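Local coordinates for protein jasmonate-induced oxygenase 2 (Arabidopsis thaliana, PDB 6LSV) that catalyses the iron- and 2-oxoglutarate-dependent 12-hydroxylation of jasmonate, a stress-induced hormone that triggers plant defence responses, at residues A[93-96]-A[97-100]; A[111-115]-A[116-120]; A[246-249]-A[250-253]; A[273-276]-A[277-281]. All blocks are in the same frame, centred on the assembly; numbering follows the deposited sequence.

Interaction 1: A[93-96]-A[97-100]; sequences AREN and WREF
Arg98 lies alongside the side chain of Glu95, one helical turn back, and its course from CB to guanidinium shows how. Its CB rests beside Arg94 O, 3.3 Å away, while Arg98 N is bonded to that same carbonyl oxygen at 2.7 Å. With CG anti to the backbone N (chi1 -174°), the chain runs out until CD passes Glu95 OE1 at 3.3 Å. A bend at chi3 then brings the guanidinium side-on to the carboxylate. NE binds Glu95 OE1 at 2.8 Å and NH2 binds Glu95 OE2 at 3.1 Å, both oxygens lying close to the guanidinium plane; the two planes are 24° apart, and while NH2 uses the syn lone pair of OE2, NE meets OE1 out of the carboxylate plane. NH2 also touches Arg94 CD at 3.4 Å. The two arginines run alongside each other, each with an acidic partner: Asp91 for Arg94, Glu293 for Arg98 NH1. These separate partners would be expected to offset their mutual repulsion. Trp97 and Phe100 meet Tyr139. The Glu95–Arg98 pair is an i to i+3 salt bridge on helix 87-102, whose Arg94 and Trp97 also touch strand 294-302, which carries the 2-oxoglutarate-binding residues Arg294 and Ser296.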
# COMPACT_ATOMS: atom_id res chain seq x y z
N ALA A 93 -8.70 3.27 -14.28
CA ALA A 93 -7.43 2.83 -13.72
C ALA A 93 -7.43 1.34 -13.42
O ALA A 93 -6.46 0.63 -13.72
CB ALA A 93 -7.13 3.63 -12.45
N ARG A 94 -8.52 0.84 -12.85
CA ARG A 94 -8.59 -0.59 -12.54
C ARG A 94 -8.63 -1.43 -13.80
O ARG A 94 -7.88 -2.41 -13.93
CB ARG A 94 -9.81 -0.87 -11.66
CG ARG A 94 -10.02 -2.33 -11.36
CD ARG A 94 -11.38 -2.57 -10.73
NE ARG A 94 -11.52 -1.90 -9.45
CZ ARG A 94 -12.16 -0.75 -9.27
NH1 ARG A 94 -12.73 -0.13 -10.30
NH2 ARG A 94 -12.23 -0.21 -8.05
N GLU A 95 -9.50 -1.07 -14.76
CA GLU A 95 -9.69 -1.91 -15.94
C GLU A 95 -8.50 -1.83 -16.89
O GLU A 95 -8.21 -2.80 -17.59
CB GLU A 95 -10.98 -1.54 -16.65
CG GLU A 95 -12.23 -1.80 -15.81
CD GLU A 95 -12.23 -3.18 -15.17
OE1 GLU A 95 -12.03 -4.18 -15.89
OE2 GLU A 95 -12.42 -3.26 -13.94
N ASN A 96 -7.81 -0.69 -16.94
CA ASN A 96 -6.56 -0.62 -17.69
C ASN A 96 -5.54 -1.59 -17.11
O ASN A 96 -4.90 -2.35 -17.86
CB ASN A 96 -6.01 0.80 -17.67
CG ASN A 96 -6.48 1.62 -18.85
OD1 ASN A 96 -5.72 1.86 -19.79
ND2 ASN A 96 -7.73 2.05 -18.82
N TRP A 97 -5.36 -1.58 -15.79
CA TRP A 97 -4.41 -2.50 -15.17
C TRP A 97 -4.88 -3.94 -15.27
O TRP A 97 -4.08 -4.85 -15.52
CB TRP A 97 -4.17 -2.10 -13.71
CG TRP A 97 -3.17 -0.98 -13.58
CD1 TRP A 97 -3.44 0.32 -13.28
CD2 TRP A 97 -1.76 -1.07 -13.77
NE1 TRP A 97 -2.27 1.05 -13.26
CE2 TRP A 97 -1.23 0.22 -13.56
CE3 TRP A 97 -0.89 -2.11 -14.09
CZ2 TRP A 97 0.14 0.49 -13.66
CZ3 TRP A 97 0.46 -1.84 -14.19
CH2 TRP A 97 0.96 -0.55 -13.98
N ARG A 98 -6.18 -4.18 -15.09
CA ARG A 98 -6.71 -5.53 -15.27
C ARG A 98 -6.40 -6.04 -16.67
O ARG A 98 -6.04 -7.21 -16.84
CB ARG A 98 -8.22 -5.55 -15.02
CG ARG A 98 -8.80 -6.95 -15.05
CD ARG A 98 -10.32 -6.94 -15.21
NE ARG A 98 -10.99 -6.11 -14.21
CZ ARG A 98 -11.11 -6.42 -12.92
NH1 ARG A 98 -10.58 -7.55 -12.46
NH2 ARG A 98 -11.75 -5.61 -12.09
N GLU A 99 -6.53 -5.18 -17.68
CA GLU A 99 -6.19 -5.57 -19.05
C GLU A 99 -4.71 -5.89 -19.18
O GLU A 99 -4.33 -6.84 -19.87
CB GLU A 99 -6.59 -4.46 -20.02
CG GLU A 99 -6.08 -4.63 -21.44
CD GLU A 99 -6.70 -5.82 -22.16
OE1 GLU A 99 -7.85 -5.70 -22.63
OE2 GLU A 99 -6.02 -6.87 -22.26
N PHE A 100 -3.86 -5.12 -18.50
CA PHE A 100 -2.42 -5.40 -18.51
C PHE A 100 -2.13 -6.78 -17.95
O PHE A 100 -1.34 -7.54 -18.51
CB PHE A 100 -1.67 -4.32 -17.73
CG PHE A 100 -0.21 -4.62 -17.54
CD1 PHE A 100 0.70 -4.39 -18.56
CD2 PHE A 100 0.25 -5.13 -16.34
CE1 PHE A 100 2.04 -4.66 -18.39
CE2 PHE A 100 1.60 -5.41 -16.16
CZ PHE A 100 2.49 -5.17 -17.19

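Interaction 2: A[111-115]-A[116-120]; sequences YSNSP and RTYEG. With JAA ({(1R,2R)-3-oxo-2-[(2Z)-pent-2-en-1-yl]cyclopentyl}acetic acid), chain D.
The Tyr118 ring has Pro115 over one face: Pro115 CA stands 4.2 Å from the ring centroid, 23° off the normal and shifted toward the rim, a CH-pi contact. Pro115 O comes to 3.3 Å from CE2 of the same ring. Jasmonate approaches obliquely, with its C07 at 3.7 Å from Tyr118 CB, so this residue forms part of the wall beside the cyclopentanone. The second flat group, the Asn113 amide, is turned 73° from the ring, and its ND2 lies near Tyr118 CD1. ND2 donates to Tyr118 O at 3.1 Å; the bond is nearly straight at the hydrogen and lies in the amide plane, yet it reaches the carbonyl from above its plane. ND2 is gripped a second time by Tyr138 OH. Asn113 CG sits between the backbone N and the carbonyl carbon (chi1 73°), which directs the amide back across the loop.

Tyr118 N meets Ser114 O at 2.8 Å, closing a five-residue alpha turn through Pro115, Arg116 and Thr117. Farther down, the legs come close enough for Gly120 CA to make a 3.4 Å CH...O contact with Tyr111 O. Tyr118 OH joins Arg337 O and Gly126 N, which holds the ring beside a residue that binds jasmonate. The reversal follows helix 87-102 and leads into strand 120-122, an outermost strand of the large mixed sheet; Gly120 pairs there with Phe140 of strand 137-144, while Tyr111 and Asn113 bond to Tyr121.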
# COMPACT_ATOMS: atom_id res chain seq x y z
N TYR A 111 9.39 -6.39 -18.76
CA TYR A 111 9.30 -5.38 -17.71
C TYR A 111 9.74 -5.90 -16.35
O TYR A 111 9.54 -5.21 -15.34
CB TYR A 111 7.87 -4.86 -17.61
CG TYR A 111 7.40 -4.04 -18.80
CD1 TYR A 111 8.13 -2.94 -19.23
CD2 TYR A 111 6.22 -4.35 -19.46
CE1 TYR A 111 7.70 -2.19 -20.30
CE2 TYR A 111 5.78 -3.60 -20.52
CZ TYR A 111 6.53 -2.52 -20.95
OH TYR A 111 6.10 -1.77 -22.02
N SER A 112 10.33 -7.09 -16.30
CA SER A 112 10.76 -7.73 -15.06
C SER A 112 11.51 -6.75 -14.16
O SER A 112 12.41 -6.03 -14.61
CB SER A 112 11.66 -8.93 -15.36
OG SER A 112 11.72 -9.77 -14.23
N ASN A 113 11.12 -6.71 -12.88
CA ASN A 113 11.77 -5.83 -11.93
C ASN A 113 12.95 -6.55 -11.28
O ASN A 113 13.13 -7.76 -11.43
CB ASN A 113 10.79 -5.33 -10.88
CG ASN A 113 10.37 -6.40 -9.87
OD1 ASN A 113 10.50 -7.60 -10.10
ND2 ASN A 113 9.85 -5.95 -8.73
N SER A 114 13.76 -5.79 -10.56
CA SER A 114 14.96 -6.27 -9.91
C SER A 114 15.03 -5.64 -8.52
O SER A 114 14.42 -4.60 -8.29
CB SER A 114 16.22 -5.93 -10.72
OG SER A 114 16.74 -4.68 -10.32
N PRO A 115 15.78 -6.25 -7.59
CA PRO A 115 15.68 -5.81 -6.18
C PRO A 115 16.29 -4.44 -5.87
O PRO A 115 16.09 -3.96 -4.75
CB PRO A 115 16.42 -6.92 -5.41
CG PRO A 115 16.54 -8.07 -6.37
CD PRO A 115 16.56 -7.49 -7.74
N ARG A 116 17.00 -3.79 -6.79
CA ARG A 116 17.64 -2.53 -6.42
C ARG A 116 16.75 -1.31 -6.65
O ARG A 116 16.93 -0.30 -5.96
CB ARG A 116 18.97 -2.36 -7.17
CG ARG A 116 19.86 -1.29 -6.54
CD ARG A 116 20.35 -1.74 -5.16
NE ARG A 116 20.07 -0.75 -4.11
CZ ARG A 116 20.81 -0.57 -3.02
NH1 ARG A 116 20.46 0.35 -2.13
NH2 ARG A 116 21.90 -1.31 -2.81
N THR A 117 15.79 -1.37 -7.57
CA THR A 117 14.76 -0.34 -7.67
C THR A 117 13.35 -0.89 -7.58
O THR A 117 12.42 -0.10 -7.32
CB THR A 117 14.90 0.46 -8.97
OG1 THR A 117 14.52 -0.36 -10.09
CG2 THR A 117 16.32 0.96 -9.17
N TYR A 118 13.15 -2.19 -7.81
CA TYR A 118 11.85 -2.85 -7.74
C TYR A 118 10.89 -2.33 -8.81
O TYR A 118 9.76 -2.82 -8.91
CB TYR A 118 11.23 -2.69 -6.35
CG TYR A 118 11.61 -3.78 -5.38
CD1 TYR A 118 10.91 -4.98 -5.34
CD2 TYR A 118 12.68 -3.62 -4.50
CE1 TYR A 118 11.26 -5.98 -4.45
CE2 TYR A 118 13.03 -4.61 -3.60
CZ TYR A 118 12.31 -5.79 -3.58
OH TYR A 118 12.66 -6.78 -2.69
N GLU A 119 11.32 -1.36 -9.61
CA GLU A 119 10.46 -0.80 -10.65
C GLU A 119 10.17 -1.85 -11.70
O GLU A 119 11.08 -2.52 -12.21
CB GLU A 119 11.13 0.41 -11.30
CG GLU A 119 11.24 1.64 -10.43
CD GLU A 119 12.20 2.67 -11.01
OE1 GLU A 119 13.41 2.38 -11.08
OE2 GLU A 119 11.73 3.75 -11.42
N GLY A 120 8.89 -2.00 -12.04
CA GLY A 120 8.48 -2.84 -13.15
C GLY A 120 7.57 -3.97 -12.70
O GLY A 120 6.81 -3.84 -11.73
O01 JAA D . 6.49 -3.12 -3.82
O02 JAA D . 8.65 2.29 -1.27
O03 JAA D . 10.45 1.10 -1.01
C04 JAA D . 7.88 -0.55 -2.13
C05 JAA D . 7.08 -1.96 -2.01
C06 JAA D . 9.09 -0.89 -3.04
C07 JAA D . 8.79 -2.09 -3.66
C08 JAA D . 7.27 -2.48 -3.19
C09 JAA D . 5.53 -1.74 -1.73
C10 JAA D . 8.33 -0.08 -0.86
C11 JAA D . 5.28 -1.64 -0.22
C12 JAA D . 9.19 1.18 -1.06
C13 JAA D . 4.33 -2.34 0.37
C14 JAA D . 3.43 -3.28 -0.43
C15 JAA D . 3.43 -4.66 0.23

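Interaction 3: A[246-249]-A[250-253]; sequences QVRK and DDTW
Trp253 and Arg248 face each other across a tight hairpin as an antiparallel non-hydrogen-bonded pair. Arg248 CB sits 3.6 Å from the centroid of the six-membered ring of Trp253, only 7° off its normal, a well-centred CH-pi contact. The edge of the indole is used too, CZ3 lying 3.5 Å from Gln246 O. Arg248 leaves with CG anti to the backbone N (chi1 -179°), then bends twice, so that NE passes Trp253 CZ2 at 3.8 Å with the guanidinium steeply inclined to the ring instead of stacked on it. Its NH1 makes a salt bridge to Asp251 OD1 at 3.2 Å, while NE has Glu283 as a stronger partner. Lys249 supplies the backbone closure: Lys249 N to Thr252 O is 3.0 Å, and Thr252 N to Lys249 O is 3.3 Å. Asp250 and Asp251 between them both have positive phi, as in a two-residue hairpin turn close to type I'. The Lys249 side chain runs beside that of Asp250, but NZ bonds to Gly74 O and lies against Trp75. In the fold, the hairpin joins strand 245-248 to strand 253-255, with strand 284-286 on the other side of 245-248; from 284-286, Arg285 makes a cation-pi contact with Trp253.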
# COMPACT_ATOMS: atom_id res chain seq x y z
N GLN A 246 -7.93 -7.56 4.12
CA GLN A 246 -8.21 -7.79 5.53
C GLN A 246 -7.30 -6.91 6.38
O GLN A 246 -6.10 -6.83 6.12
CB GLN A 246 -8.02 -9.26 5.90
CG GLN A 246 -8.96 -10.21 5.17
CD GLN A 246 -9.05 -11.56 5.85
OE1 GLN A 246 -8.04 -12.12 6.27
NE2 GLN A 246 -10.26 -12.08 5.97
N VAL A 247 -7.88 -6.26 7.38
CA VAL A 247 -7.12 -5.46 8.34
C VAL A 247 -7.19 -6.14 9.69
O VAL A 247 -8.17 -6.83 10.01
CB VAL A 247 -7.62 -4.00 8.42
CG1 VAL A 247 -7.67 -3.37 7.03
CG2 VAL A 247 -9.00 -3.95 9.07
N ARG A 248 -6.15 -5.97 10.50
CA ARG A 248 -6.06 -6.63 11.79
C ARG A 248 -6.32 -5.63 12.91
O ARG A 248 -5.68 -4.56 12.96
CB ARG A 248 -4.71 -7.30 11.99
CG ARG A 248 -4.60 -8.02 13.32
CD ARG A 248 -3.22 -7.88 13.92
NE ARG A 248 -2.29 -8.84 13.36
CZ ARG A 248 -1.37 -9.49 14.07
NH1 ARG A 248 -1.26 -9.27 15.37
NH2 ARG A 248 -0.56 -10.36 13.48
N LYS A 249 -7.24 -5.98 13.80
CA LYS A 249 -7.53 -5.21 15.01
C LYS A 249 -7.42 -6.14 16.21
O LYS A 249 -8.33 -6.95 16.45
CB LYS A 249 -8.92 -4.58 14.95
CG LYS A 249 -9.25 -3.70 16.15
CD LYS A 249 -8.34 -2.49 16.23
CE LYS A 249 -8.70 -1.63 17.44
NZ LYS A 249 -7.53 -0.83 17.90
N ASP A 250 -6.33 -6.03 16.95
CA ASP A 250 -6.10 -6.81 18.18
C ASP A 250 -6.32 -8.30 17.94
O ASP A 250 -7.20 -8.94 18.52
CB ASP A 250 -6.99 -6.29 19.31
CG ASP A 250 -6.61 -4.89 19.77
OD1 ASP A 250 -5.41 -4.55 19.72
OD2 ASP A 250 -7.51 -4.13 20.17
N ASP A 251 -5.49 -8.85 17.04
CA ASP A 251 -5.43 -10.28 16.73
C ASP A 251 -6.68 -10.80 16.02
O ASP A 251 -6.92 -12.01 16.02
CB ASP A 251 -5.18 -11.12 17.99
CG ASP A 251 -3.81 -10.85 18.61
OD1 ASP A 251 -2.89 -10.45 17.87
OD2 ASP A 251 -3.67 -11.05 19.83
N THR A 252 -7.47 -9.94 15.40
CA THR A 252 -8.64 -10.35 14.63
C THR A 252 -8.48 -9.86 13.20
O THR A 252 -8.26 -8.67 12.97
CB THR A 252 -9.94 -9.81 15.24
OG1 THR A 252 -10.11 -10.34 16.56
CG2 THR A 252 -11.14 -10.22 14.38
N TRP A 253 -8.59 -10.77 12.24
CA TRP A 253 -8.49 -10.42 10.83
C TRP A 253 -9.89 -10.18 10.28
O TRP A 253 -10.74 -11.08 10.28
CB TRP A 253 -7.76 -11.51 10.05
CG TRP A 253 -6.28 -11.46 10.25
CD1 TRP A 253 -5.52 -12.31 11.00
CD2 TRP A 253 -5.37 -10.48 9.72
NE1 TRP A 253 -4.20 -11.94 10.96
CE2 TRP A 253 -4.08 -10.81 10.18
CE3 TRP A 253 -5.53 -9.36 8.90
CZ2 TRP A 253 -2.96 -10.06 9.84
CZ3 TRP A 253 -4.41 -8.62 8.57
CH2 TRP A 253 -3.14 -8.97 9.04

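Interaction 4: A[273-276]-A[277-281]; sequences ILSN and STYKS
Ser275 and Thr278 form the tight part of this turn, because Ser275 O accepts two bonds from the same threonine. Thr278 N reaches it at 2.8 Å, coming from well above the carbonyl plane, whereas Thr278 OG1 donates at 2.8 Å from almost straight ahead of the C=O (170°). Two donors from one residue leave that carbonyl little freedom to rotate. One residue further on, Tyr279 N donates to Ser275 OG at 2.8 Å. Ser275 OG stands between the backbone N and the carbonyl carbon (chi1 69°), and this rotation directs it at the amide of Tyr279; the hydroxyl is also bonded to helix carbonyls Ile271 O and Gln272 O. Tyr279 CB lies 3.4 Å from Ser275 OG, and the ring base lies about 4.0 Å from Ser275 CB, measured to Tyr279 CG.

The Thr278 N to Ser275 O bond closes a type I' beta turn from Ser275 to Thr278, coupled to a Schellman motif that ends helix 269-274: Asn276 N bonds to Ile273 O at 3.1 Å, and Ser277 N to Gln272 O. Asn276, in the C-prime position, and Ser277 both have positive phi.

The outer part of the turn is looser. Ser277 is partly exposed and its CB points away overall; its OG is bonded to Tyr324 OH. Asn276, by contrast, is buried, its amide held by Leu323 N and Pro321 O. Thr278, partly exposed, leans on Arg73 of helix 63-74, and Tyr279 continues inward past Cys72 to bond through its hydroxyl to Leu183 O.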
# COMPACT_ATOMS: atom_id res chain seq x y z
N ILE A 273 5.41 7.21 13.07
CA ILE A 273 6.61 7.75 13.70
C ILE A 273 6.47 9.25 13.92
O ILE A 273 6.83 9.77 14.99
CB ILE A 273 7.85 7.41 12.85
CG1 ILE A 273 8.03 5.89 12.75
CG2 ILE A 273 9.10 8.05 13.43
CD1 ILE A 273 8.77 5.46 11.51
N LEU A 274 5.96 9.98 12.92
CA LEU A 274 5.82 11.43 13.06
C LEU A 274 4.84 11.79 14.17
O LEU A 274 5.09 12.71 14.95
CB LEU A 274 5.38 12.04 11.73
CG LEU A 274 6.50 12.23 10.69
CD1 LEU A 274 5.93 12.58 9.33
CD2 LEU A 274 7.47 13.31 11.14
N SER A 275 3.72 11.08 14.25
CA SER A 275 2.73 11.32 15.30
C SER A 275 3.17 10.78 16.66
O SER A 275 2.34 10.74 17.57
CB SER A 275 1.39 10.70 14.90
OG SER A 275 1.44 9.29 14.90
N ASN A 276 4.43 10.38 16.80
CA ASN A 276 4.94 9.75 18.02
C ASN A 276 4.00 8.65 18.51
O ASN A 276 3.70 8.53 19.70
CB ASN A 276 5.18 10.78 19.13
CG ASN A 276 6.20 10.31 20.17
OD1 ASN A 276 7.05 9.47 19.88
ND2 ASN A 276 6.10 10.84 21.38
N SER A 277 3.50 7.85 17.56
CA SER A 277 2.59 6.73 17.75
C SER A 277 1.18 7.15 18.16
O SER A 277 0.39 6.30 18.57
CB SER A 277 3.12 5.73 18.78
OG SER A 277 3.84 4.68 18.15
N THR A 278 0.83 8.43 18.05
CA THR A 278 -0.57 8.81 18.25
C THR A 278 -1.45 8.25 17.14
O THR A 278 -2.54 7.73 17.40
CB THR A 278 -0.71 10.33 18.33
OG1 THR A 278 0.19 10.85 19.31
CG2 THR A 278 -2.14 10.70 18.71
N TYR A 279 -0.99 8.35 15.90
CA TYR A 279 -1.59 7.62 14.79
C TYR A 279 -0.88 6.28 14.66
O TYR A 279 0.34 6.19 14.80
CB TYR A 279 -1.47 8.40 13.49
CG TYR A 279 -2.25 9.70 13.45
CD1 TYR A 279 -3.34 9.90 14.29
CD2 TYR A 279 -1.89 10.72 12.58
CE1 TYR A 279 -4.05 11.09 14.25
CE2 TYR A 279 -2.60 11.90 12.54
CZ TYR A 279 -3.67 12.08 13.38
OH TYR A 279 -4.37 13.26 13.34
N LYS A 280 -1.65 5.23 14.40
CA LYS A 280 -1.11 3.90 14.21
C LYS A 280 -1.22 3.50 12.75
O LYS A 280 -2.21 3.80 12.09
CB LYS A 280 -1.85 2.88 15.08
CG LYS A 280 -1.71 3.13 16.57
CD LYS A 280 -0.25 3.07 17.00
CE LYS A 280 -0.12 3.20 18.51
NZ LYS A 280 -1.30 2.62 19.20
N SER A 281 -0.18 2.84 12.23
CA SER A 281 -0.25 2.32 10.88
C SER A 281 -1.03 1.01 10.88
O SER A 281 -0.78 0.13 11.71
CB SER A 281 1.16 2.11 10.31
OG SER A 281 1.90 1.16 11.06

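Going from the N terminus, the four contacts follow in series, none nesting or crossing. Interaction 1 closes no loop; it runs along about two turns of helix 87-102. Interaction 2 comes soon after, with nearest atoms about 4 Å away, and reverses the chain before edge strand 120-122; Tyr139 is a common neighbour, meeting Trp97, Phe100 and Tyr111. Interaction 3 closes the hairpin between strands 245-248 and 253-255, and interaction 4 ends helix 269-274 ahead of strand 284-286, which pairs with 245-248. Their centres are about 18 Å apart, and both border the C-terminal end of helix 63-74, interaction 3 at Gly74 and interaction 4 at Cys72 and Arg73. Interactions 1 and 4 lie on opposite sides of the chain's centre.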